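Local coordinates for protein putative pectin lyase (Geobacillus virus E2, PDB 7CHU) that serves as the tailspike of a deep-sea thermophilic bacteriophage, a trimer with a pectate lyase-like beta-helix that may recognise or degrade host surface polysaccharide, at residues Thr145-Thr150 with Asn155-Phe160; His210-Glu215 with Leu253-Cys258; Ile223-Thr228 with His238-Tyr243. One frame throughout, in Å; residues are numbered along the deposited sequence.

Contact 1 of 3, residues Thr145-Thr150 with Asn155-Phe160; sequences TCIKST and NPVFEF
With chi1 of I147 at -46°, CG1 stands beside the backbone N and CG2 beside the carbonyl carbon, a rotation that turns CG2 to V157 and CG1 to F158; a beta-branched residue can serve both at once. I147 CG2 lies 3.7 Å from V157 CG1, while I147 CG1 sits 4.0 Å from both CE2 and CZ of F158. The side chains of I147 and F158 cross at about a right angle, and the methylene approaches the ring obliquely. The chain turns a corner at V157 and F158; the CB of V157 points at the other strand, whereas F158 needs the length of its ring to get there. At S149, chi1 of -175° swings OG beside the carbonyl carbon, where it lies 3.5 Å from V157 CG2. That contact is purely van der Waals: the hydroxyl is hydrogen-bonded to the amide of I151, so a small polar residue is tolerated at a buried strand end. Strand 145-149 runs parallel between strands 120-124 and 177-180, and I147 also packs on Y122 and V124. Strand 156-160, on a different wall of the parallel beta-helix, lies between strands 128-130 and 187-195, with F158 resting on I128 and I130.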
loop_
_atom_site.group_PDB
_atom_site.type_symbol
_atom_site.label_atom_id
_atom_site.label_comp_id
_atom_site.label_asym_id
_atom_site.label_seq_id
_atom_site.Cartn_x
_atom_site.Cartn_y
_atom_site.Cartn_z
ATOM N N THR A 145 -8.186 -24.185 9.462
ATOM C CA THR A 145 -7.401 -24.629 10.604
ATOM C C THR A 145 -7.733 -23.678 11.749
ATOM O O THR A 145 -7.427 -22.483 11.672
ATOM C CB THR A 145 -5.903 -24.626 10.310
ATOM O OG1 THR A 145 -5.615 -25.566 9.270
ATOM C CG2 THR A 145 -5.116 -25.013 11.586
ATOM N N CYS A 146 -8.377 -24.196 12.797
ATOM C CA CYS A 146 -8.822 -23.351 13.903
ATOM C C CYS A 146 -8.385 -23.941 15.243
ATOM O O CYS A 146 -8.755 -25.070 15.585
ATOM C CB CYS A 146 -10.340 -23.173 13.862
ATOM S SG CYS A 146 -10.975 -22.041 15.169
ATOM N N ILE A 147 -7.610 -23.174 16.002
ATOM C CA ILE A 147 -7.222 -23.555 17.358
ATOM C C ILE A 147 -8.298 -23.041 18.308
ATOM O O ILE A 147 -8.597 -21.841 18.320
ATOM C CB ILE A 147 -5.842 -22.981 17.709
ATOM C CG1 ILE A 147 -4.816 -23.209 16.571
ATOM C CG2 ILE A 147 -5.351 -23.533 19.030
ATOM C CD1 ILE A 147 -4.518 -24.663 16.207
ATOM N N LYS A 148 -8.936 -23.948 19.047
ATOM C CA LYS A 148 -10.003 -23.616 19.982
ATOM C C LYS A 148 -9.458 -23.661 21.406
ATOM O O LYS A 148 -9.176 -24.739 21.936
ATOM C CB LYS A 148 -11.185 -24.569 19.835
ATOM C CG LYS A 148 -11.835 -24.519 18.450
ATOM C CD LYS A 148 -12.959 -23.525 18.338
ATOM C CE LYS A 148 -13.725 -23.714 17.020
ATOM N NZ LYS A 148 -14.764 -22.654 16.837
ATOM N N SER A 149 -9.331 -22.504 22.035
ATOM C CA SER A 149 -8.720 -22.431 23.363
ATOM C C SER A 149 -9.742 -22.678 24.456
ATOM O O SER A 149 -10.867 -22.175 24.393
ATOM C CB SER A 149 -8.089 -21.056 23.585
ATOM O OG SER A 149 -7.388 -21.007 24.822
ATOM N N THR A 150 -9.330 -23.404 25.495
ATOM C CA THR A 150 -10.060 -23.424 26.757
ATOM C C THR A 150 -9.245 -22.795 27.874
ATOM O O THR A 150 -9.575 -22.975 29.050
ATOM C CB THR A 150 -10.443 -24.849 27.168
ATOM O OG1 THR A 150 -9.258 -25.552 27.563
ATOM C CG2 THR A 150 -11.131 -25.596 26.015
ATOM N N ASN A 155 -3.097 -16.898 30.126
ATOM C CA ASN A 155 -1.948 -17.250 29.304
ATOM C C ASN A 155 -2.293 -17.173 27.824
ATOM O O ASN A 155 -3.465 -17.226 27.445
ATOM C CB ASN A 155 -1.459 -18.665 29.623
ATOM C CG ASN A 155 -0.403 -18.687 30.728
ATOM O OD1 ASN A 155 0.129 -17.647 31.118
ATOM N ND2 ASN A 155 -0.103 -19.877 31.235
ATOM N N PRO A 156 -1.283 -17.065 26.964
ATOM C CA PRO A 156 -1.536 -17.107 25.519
ATOM C C PRO A 156 -1.736 -18.532 25.024
ATOM O O PRO A 156 -1.309 -19.496 25.657
ATOM C CB PRO A 156 -0.273 -16.486 24.916
ATOM C CG PRO A 156 0.791 -16.664 25.959
ATOM C CD PRO A 156 0.085 -16.609 27.283
ATOM N N VAL A 157 -2.426 -18.644 23.882
ATOM C CA VAL A 157 -2.536 -19.932 23.199
ATOM C C VAL A 157 -1.189 -20.307 22.600
ATOM O O VAL A 157 -0.660 -21.399 22.843
ATOM C CB VAL A 157 -3.634 -19.886 22.119
ATOM C CG1 VAL A 157 -3.750 -21.229 21.427
ATOM C CG2 VAL A 157 -4.962 -19.532 22.718
ATOM N N PHE A 158 -0.592 -19.384 21.840
ATOM C CA PHE A 158 0.758 -19.534 21.309
ATOM C C PHE A 158 1.623 -18.441 21.917
ATOM O O PHE A 158 1.371 -17.256 21.679
ATOM C CB PHE A 158 0.785 -19.405 19.781
ATOM C CG PHE A 158 0.143 -20.541 19.055
ATOM C CD1 PHE A 158 0.548 -21.852 19.285
ATOM C CD2 PHE A 158 -0.843 -20.298 18.108
ATOM C CE1 PHE A 158 -0.036 -22.900 18.589
ATOM C CE2 PHE A 158 -1.425 -21.339 17.411
ATOM C CZ PHE A 158 -1.032 -22.638 17.650
ATOM N N GLU A 159 2.682 -18.842 22.627
ATOM C CA GLU A 159 3.677 -17.923 23.163
ATOM C C GLU A 159 4.965 -18.056 22.353
ATOM O O GLU A 159 5.617 -19.111 22.387
ATOM C CB GLU A 159 3.938 -18.205 24.653
ATOM C CG GLU A 159 4.834 -17.146 25.321
ATOM C CD GLU A 159 5.304 -17.519 26.757
ATOM O OE1 GLU A 159 5.540 -18.712 27.051
ATOM O OE2 GLU A 159 5.465 -16.605 27.594
ATOM N N PHE A 160 5.347 -16.983 21.653
ATOM C CA PHE A 160 6.640 -16.867 20.985
ATOM C C PHE A 160 7.511 -15.987 21.871
ATOM O O PHE A 160 7.207 -14.806 22.054
ATOM C CB PHE A 160 6.530 -16.236 19.584
ATOM C CG PHE A 160 5.726 -17.031 18.570
ATOM C CD1 PHE A 160 4.336 -16.979 18.576
ATOM C CD2 PHE A 160 6.366 -17.795 17.590
ATOM C CE1 PHE A 160 3.600 -17.688 17.636
ATOM C CE2 PHE A 160 5.643 -18.506 16.648
ATOM C CZ PHE A 160 4.251 -18.463 16.683
#

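Contact 2 of 3, residues His210-Glu215 with Leu253-Cys258; sequences HGLYIE and LLFIAC
Strands 212-215 and 253-256, which carry the touching residues L212, I214, L253 and F255, run nearly antiparallel at 153°, but their axes stay 11.8 Å apart, a spacing bridged by side chains and too wide for backbone pairing. I214 does most of the reaching. Its CG2 meets L253 CD1 tip to tip at 3.8 Å, and chi2 of 174° extends its other branch so that CD1 comes within 4.0 Å of F255 CZ. L212 adds a looser touch, its CD2 lying 4.3 Å from F255 CE2. Both methyls come up to the edge of the phenyl ring, near its plane. F255 is long enough to span much of the gap, and its ring stacks with F284 on strand 283-285, the parallel neighbour of its own strand. Branched aliphatic residues fill the space from the other wall. Between L212 and I214, Y213 turns to the other face of its strand, where its OH donates a 2.8 Å hydrogen bond to E215 OE2, meeting it on the anti side and 28° out of the carboxylate plane. Tyrosine and glutamate suit that more exposed face, just as leucine and isoleucine suit the buried one. Two walls facing each other across an apolar interior, with like residues stacked from coil to coil, are characteristic of the parallel beta-helix of pectate lyase-like proteins.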
loop_
_atom_site.group_PDB
_atom_site.type_symbol
_atom_site.label_atom_id
_atom_site.label_comp_id
_atom_site.label_asym_id
_atom_site.label_seq_id
_atom_site.Cartn_x
_atom_site.Cartn_y
_atom_site.Cartn_z
ATOM N N HIS A 210 -5.838 -9.921 25.913
ATOM C CA HIS A 210 -5.388 -9.307 24.670
ATOM C C HIS A 210 -5.543 -10.307 23.526
ATOM O O HIS A 210 -5.392 -11.519 23.721
ATOM C CB HIS A 210 -3.920 -8.883 24.764
ATOM C CG HIS A 210 -3.613 -7.901 25.855
ATOM N ND1 HIS A 210 -4.287 -6.701 26.009
ATOM C CD2 HIS A 210 -2.651 -7.917 26.807
ATOM C CE1 HIS A 210 -3.759 -6.037 27.022
ATOM N NE2 HIS A 210 -2.759 -6.748 27.515
ATOM N N GLY A 211 -5.866 -9.808 22.339
ATOM C CA GLY A 211 -5.943 -10.689 21.183
ATOM C C GLY A 211 -4.541 -11.061 20.762
ATOM O O GLY A 211 -4.173 -12.235 20.719
ATOM N N LEU A 212 -3.744 -10.044 20.465
ATOM C CA LEU A 212 -2.347 -10.195 20.087
ATOM C C LEU A 212 -1.546 -9.300 21.025
ATOM O O LEU A 212 -1.768 -8.088 21.071
ATOM C CB LEU A 212 -2.148 -9.815 18.614
ATOM C CG LEU A 212 -0.754 -9.713 18.007
ATOM C CD1 LEU A 212 -0.105 -11.100 18.001
ATOM C CD2 LEU A 212 -0.842 -9.145 16.587
ATOM N N TYR A 213 -0.679 -9.896 21.828
ATOM C CA TYR A 213 0.183 -9.153 22.741
ATOM C C TYR A 213 1.583 -9.113 22.156
ATOM O O TYR A 213 2.103 -10.144 21.696
ATOM C CB TYR A 213 0.201 -9.791 24.136
ATOM C CG TYR A 213 1.144 -9.085 25.097
ATOM C CD1 TYR A 213 0.779 -7.880 25.704
ATOM C CD2 TYR A 213 2.389 -9.604 25.376
ATOM C CE1 TYR A 213 1.640 -7.232 26.559
ATOM C CE2 TYR A 213 3.267 -8.952 26.235
ATOM C CZ TYR A 213 2.879 -7.771 26.821
ATOM O OH TYR A 213 3.741 -7.121 27.669
ATOM N N ILE A 214 2.185 -7.930 22.155
ATOM C CA ILE A 214 3.441 -7.678 21.454
ATOM C C ILE A 214 4.325 -6.864 22.390
ATOM O O ILE A 214 3.941 -5.771 22.813
ATOM C CB ILE A 214 3.210 -6.927 20.119
ATOM C CG1 ILE A 214 2.405 -7.804 19.144
ATOM C CG2 ILE A 214 4.528 -6.492 19.466
ATOM C CD1 ILE A 214 1.999 -7.064 17.837
ATOM N N GLU A 215 5.502 -7.392 22.728
ATOM C CA GLU A 215 6.418 -6.712 23.638
ATOM C C GLU A 215 7.824 -6.780 23.072
ATOM O O GLU A 215 8.349 -7.874 22.858
ATOM C CB GLU A 215 6.394 -7.337 25.037
ATOM C CG GLU A 215 7.422 -6.687 25.960
ATOM C CD GLU A 215 7.471 -7.332 27.360
ATOM O OE1 GLU A 215 8.545 -7.299 27.996
ATOM O OE2 GLU A 215 6.433 -7.860 27.822
ATOM N N LEU A 253 6.970 -2.641 13.255
ATOM C CA LEU A 253 5.825 -3.528 13.088
ATOM C C LEU A 253 4.973 -3.000 11.936
ATOM O O LEU A 253 4.449 -1.884 12.028
ATOM C CB LEU A 253 4.980 -3.579 14.359
ATOM C CG LEU A 253 5.623 -3.986 15.701
ATOM C CD1 LEU A 253 4.632 -3.768 16.834
ATOM C CD2 LEU A 253 6.024 -5.419 15.638
ATOM N N LEU A 254 4.807 -3.793 10.878
ATOM C CA LEU A 254 4.057 -3.369 9.692
ATOM C C LEU A 254 2.789 -4.200 9.581
ATOM O O LEU A 254 2.850 -5.390 9.256
ATOM C CB LEU A 254 4.901 -3.498 8.425
ATOM C CG LEU A 254 5.685 -2.231 8.040
ATOM C CD1 LEU A 254 6.784 -1.840 9.059
ATOM C CD2 LEU A 254 6.282 -2.308 6.628
ATOM N N PHE A 255 1.646 -3.574 9.853
ATOM C CA PHE A 255 0.341 -4.193 9.671
ATOM C C PHE A 255 -0.187 -3.762 8.306
ATOM O O PHE A 255 -0.365 -2.567 8.059
ATOM C CB PHE A 255 -0.629 -3.773 10.782
ATOM C CG PHE A 255 -0.191 -4.164 12.176
ATOM C CD1 PHE A 255 0.768 -3.431 12.853
ATOM C CD2 PHE A 255 -0.771 -5.252 12.813
ATOM C CE1 PHE A 255 1.141 -3.770 14.149
ATOM C CE2 PHE A 255 -0.393 -5.618 14.102
ATOM C CZ PHE A 255 0.579 -4.882 14.772
ATOM N N ILE A 256 -0.384 -4.715 7.399
ATOM C CA ILE A 256 -0.735 -4.404 6.024
ATOM C C ILE A 256 -2.058 -5.067 5.715
ATOM O O ILE A 256 -2.207 -6.282 5.889
ATOM C CB ILE A 256 0.347 -4.844 5.035
ATOM C CG1 ILE A 256 1.666 -4.114 5.322
ATOM C CG2 ILE A 256 -0.136 -4.582 3.595
ATOM C CD1 ILE A 256 2.848 -4.636 4.463
ATOM N N ALA A 257 -3.033 -4.272 5.292
ATOM C CA ALA A 257 -4.335 -4.816 4.903
ATOM C C ALA A 257 -4.937 -5.641 6.043
ATOM O O ALA A 257 -5.487 -6.724 5.835
ATOM C CB ALA A 257 -4.210 -5.658 3.620
ATOM N N CYS A 258 -4.833 -5.130 7.261
ATOM C CA CYS A 258 -5.344 -5.848 8.416
ATOM C C CYS A 258 -6.782 -5.416 8.688
ATOM O O CYS A 258 -7.221 -4.353 8.251
ATOM C CB CYS A 258 -4.443 -5.593 9.617
ATOM S SG CYS A 258 -2.838 -6.442 9.399
#

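Contact 3 of 3, residues Ile223-Thr228 with His238-Tyr243; sequences IGLYNT and HGVYIY
One hydrogen bond joins the segments, from N227 ND2 to the carbonyl oxygen of G239. It is 3.1 Å long and fairly straight, with an N-H...O angle of 158°. The oxygen lies close to the amide plane of N227, but the donor stands above the carbonyl plane of G239, 68° out of it, and so does not use a lone pair. A chi1 of -175° puts the amide beside the carbonyl carbon of N227, directed across at the other segment. There its OD1 comes within 3.6 Å of G239 CA, a close approach made possible by the absence of a side chain on glycine. OD1 has its own partners, accepting hydrogen bonds from ND2 of N230 and of N263, so both ends of this buried amide are satisfied. N263 follows strand 259-261, which pairs in parallel with the strand of N227; an amide-to-amide link between such positions is reminiscent of the asparagine ladders inside the parallel beta-helices of pectate lyases.

The remaining contacts are van der Waals. V240 CG2 lies 3.5 Å from N227 ND2, the two side chains crossing at a slant, and V240 CG2 also just meets L225 CD2 at 4.4 Å. Valine, short and branched, suits a buried place between the asparagine amide, the leucine and the phenylalanines F255 and F260. Earlier in 223-228, the carbonyl oxygen of G224, whose positive phi is easily adopted by a residue without a side chain, is hydrogen-bonded to R198 NH2 of a second subunit.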
loop_
_atom_site.group_PDB
_atom_site.type_symbol
_atom_site.label_atom_id
_atom_site.label_comp_id
_atom_site.label_asym_id
_atom_site.label_seq_id
_atom_site.Cartn_x
_atom_site.Cartn_y
_atom_site.Cartn_z
ATOM N N ILE A 223 0.544 -9.257 7.553
ATOM C CA ILE A 223 -0.295 -9.002 6.388
ATOM C C ILE A 223 -1.605 -9.755 6.556
ATOM O O ILE A 223 -1.596 -10.953 6.828
ATOM C CB ILE A 223 0.432 -9.424 5.092
ATOM C CG1 ILE A 223 1.786 -8.718 4.978
ATOM C CG2 ILE A 223 -0.430 -9.169 3.834
ATOM C CD1 ILE A 223 2.652 -9.281 3.835
ATOM N N GLY A 224 -2.732 -9.059 6.386
ATOM C CA GLY A 224 -4.024 -9.731 6.359
ATOM C C GLY A 224 -4.525 -10.275 7.690
ATOM O O GLY A 224 -5.402 -11.163 7.710
ATOM N N LEU A 225 -4.010 -9.769 8.809
ATOM C CA LEU A 225 -4.528 -10.190 10.111
ATOM C C LEU A 225 -6.005 -9.830 10.243
ATOM O O LEU A 225 -6.428 -8.725 9.881
ATOM C CB LEU A 225 -3.730 -9.537 11.245
ATOM C CG LEU A 225 -4.339 -9.562 12.659
ATOM C CD1 LEU A 225 -4.355 -10.975 13.241
ATOM C CD2 LEU A 225 -3.622 -8.621 13.618
ATOM N N TYR A 226 -6.787 -10.773 10.765
ATOM C CA TYR A 226 -8.202 -10.582 11.087
ATOM C C TYR A 226 -8.337 -10.670 12.610
ATOM O O TYR A 226 -8.030 -11.707 13.205
ATOM C CB TYR A 226 -9.033 -11.650 10.390
ATOM C CG TYR A 226 -10.529 -11.573 10.520
ATOM C CD1 TYR A 226 -11.203 -10.360 10.424
ATOM C CD2 TYR A 226 -11.277 -12.734 10.689
ATOM C CE1 TYR A 226 -12.600 -10.298 10.506
ATOM C CE2 TYR A 226 -12.660 -12.687 10.775
ATOM C CZ TYR A 226 -13.322 -11.465 10.681
ATOM O OH TYR A 226 -14.703 -11.420 10.772
ATOM N N ASN A 227 -8.803 -9.593 13.240
ATOM C CA ASN A 227 -8.731 -9.438 14.698
ATOM C C ASN A 227 -10.078 -8.894 15.168
ATOM O O ASN A 227 -10.376 -7.717 14.933
ATOM C CB ASN A 227 -7.565 -8.509 15.056
ATOM C CG ASN A 227 -7.332 -8.387 16.560
ATOM O OD1 ASN A 227 -8.201 -7.918 17.287
ATOM N ND2 ASN A 227 -6.143 -8.779 17.021
ATOM N N THR A 228 -10.924 -9.747 15.760
ATOM C CA THR A 228 -12.254 -9.314 16.195
ATOM C C THR A 228 -12.600 -9.887 17.566
ATOM O O THR A 228 -12.081 -10.929 17.969
ATOM C CB THR A 228 -13.385 -9.729 15.220
ATOM O OG1 THR A 228 -13.826 -11.062 15.517
ATOM C CG2 THR A 228 -12.908 -9.686 13.780
ATOM N N HIS A 238 -6.978 -5.434 25.136
ATOM C CA HIS A 238 -7.254 -4.807 23.846
ATOM C C HIS A 238 -7.009 -5.778 22.687
ATOM O O HIS A 238 -6.494 -6.888 22.863
ATOM C CB HIS A 238 -6.424 -3.519 23.708
ATOM C CG HIS A 238 -6.643 -2.561 24.851
ATOM N ND1 HIS A 238 -7.736 -1.728 24.917
ATOM C CD2 HIS A 238 -5.935 -2.339 25.989
ATOM C CE1 HIS A 238 -7.686 -1.012 26.027
ATOM N NE2 HIS A 238 -6.604 -1.366 26.702
ATOM N N GLY A 239 -7.447 -5.369 21.489
ATOM C CA GLY A 239 -7.310 -6.239 20.331
ATOM C C GLY A 239 -5.865 -6.570 20.019
ATOM O O GLY A 239 -5.495 -7.740 19.882
ATOM N N VAL A 240 -5.027 -5.543 19.909
ATOM C CA VAL A 240 -3.576 -5.672 19.765
ATOM C C VAL A 240 -2.947 -4.734 20.783
ATOM O O VAL A 240 -3.291 -3.550 20.820
ATOM C CB VAL A 240 -3.090 -5.302 18.351
ATOM C CG1 VAL A 240 -1.553 -5.459 18.257
ATOM C CG2 VAL A 240 -3.774 -6.155 17.309
ATOM N N TYR A 241 -2.072 -5.255 21.630
ATOM C CA TYR A 241 -1.405 -4.457 22.657
ATOM C C TYR A 241 0.089 -4.472 22.361
ATOM O O TYR A 241 0.709 -5.543 22.364
ATOM C CB TYR A 241 -1.704 -5.017 24.047
ATOM C CG TYR A 241 -1.373 -4.080 25.208
ATOM C CD1 TYR A 241 -0.066 -3.966 25.712
ATOM C CD2 TYR A 241 -2.368 -3.329 25.818
ATOM C CE1 TYR A 241 0.224 -3.088 26.794
ATOM C CE2 TYR A 241 -2.082 -2.471 26.896
ATOM C CZ TYR A 241 -0.797 -2.355 27.364
ATOM O OH TYR A 241 -0.555 -1.509 28.419
ATOM N N ILE A 242 0.659 -3.306 22.083
ATOM C CA ILE A 242 2.062 -3.188 21.697
ATOM C C ILE A 242 2.787 -2.450 22.819
ATOM O O ILE A 242 2.537 -1.262 23.049
ATOM C CB ILE A 242 2.224 -2.455 20.354
ATOM C CG1 ILE A 242 1.484 -3.235 19.247
ATOM C CG2 ILE A 242 3.713 -2.287 20.052
ATOM C CD1 ILE A 242 1.134 -2.428 17.945
ATOM N N TYR A 243 3.689 -3.153 23.515
ATOM C CA TYR A 243 4.393 -2.646 24.689
ATOM C C TYR A 243 5.884 -2.492 24.382
ATOM O O TYR A 243 6.465 -3.313 23.671
ATOM C CB TYR A 243 4.179 -3.627 25.861
ATOM C CG TYR A 243 4.734 -3.229 27.211
ATOM C CD1 TYR A 243 4.684 -1.907 27.659
ATOM C CD2 TYR A 243 5.262 -4.189 28.060
ATOM C CE1 TYR A 243 5.187 -1.550 28.915
ATOM C CE2 TYR A 243 5.763 -3.854 29.314
ATOM C CZ TYR A 243 5.722 -2.532 29.740
ATOM O OH TYR A 243 6.203 -2.193 30.987
#

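In the fold
All three contacts are buried; none lies on the surface, although each has a residue near a second subunit of the trimer. Contacts 2 and 3 are immediate neighbours, with centres 4 Å apart. They share two walls of the beta-helix: strand 212-215 pairs with strand 240-243, with probable hydrogen bonds from I214 N to Y241 O and from Y243 N to I214 O, and strand 220-228 pairs with strand 251-256. Contact 1 comes earlier in the chain, its centre about 15 Å from that of contact 3, and touches neither. Contact 2 is wholly apolar and contact 1 sets a serine hydroxyl against valine, both without a hydrogen bond across them, whereas contact 3 adds an amide-to-backbone hydrogen bond.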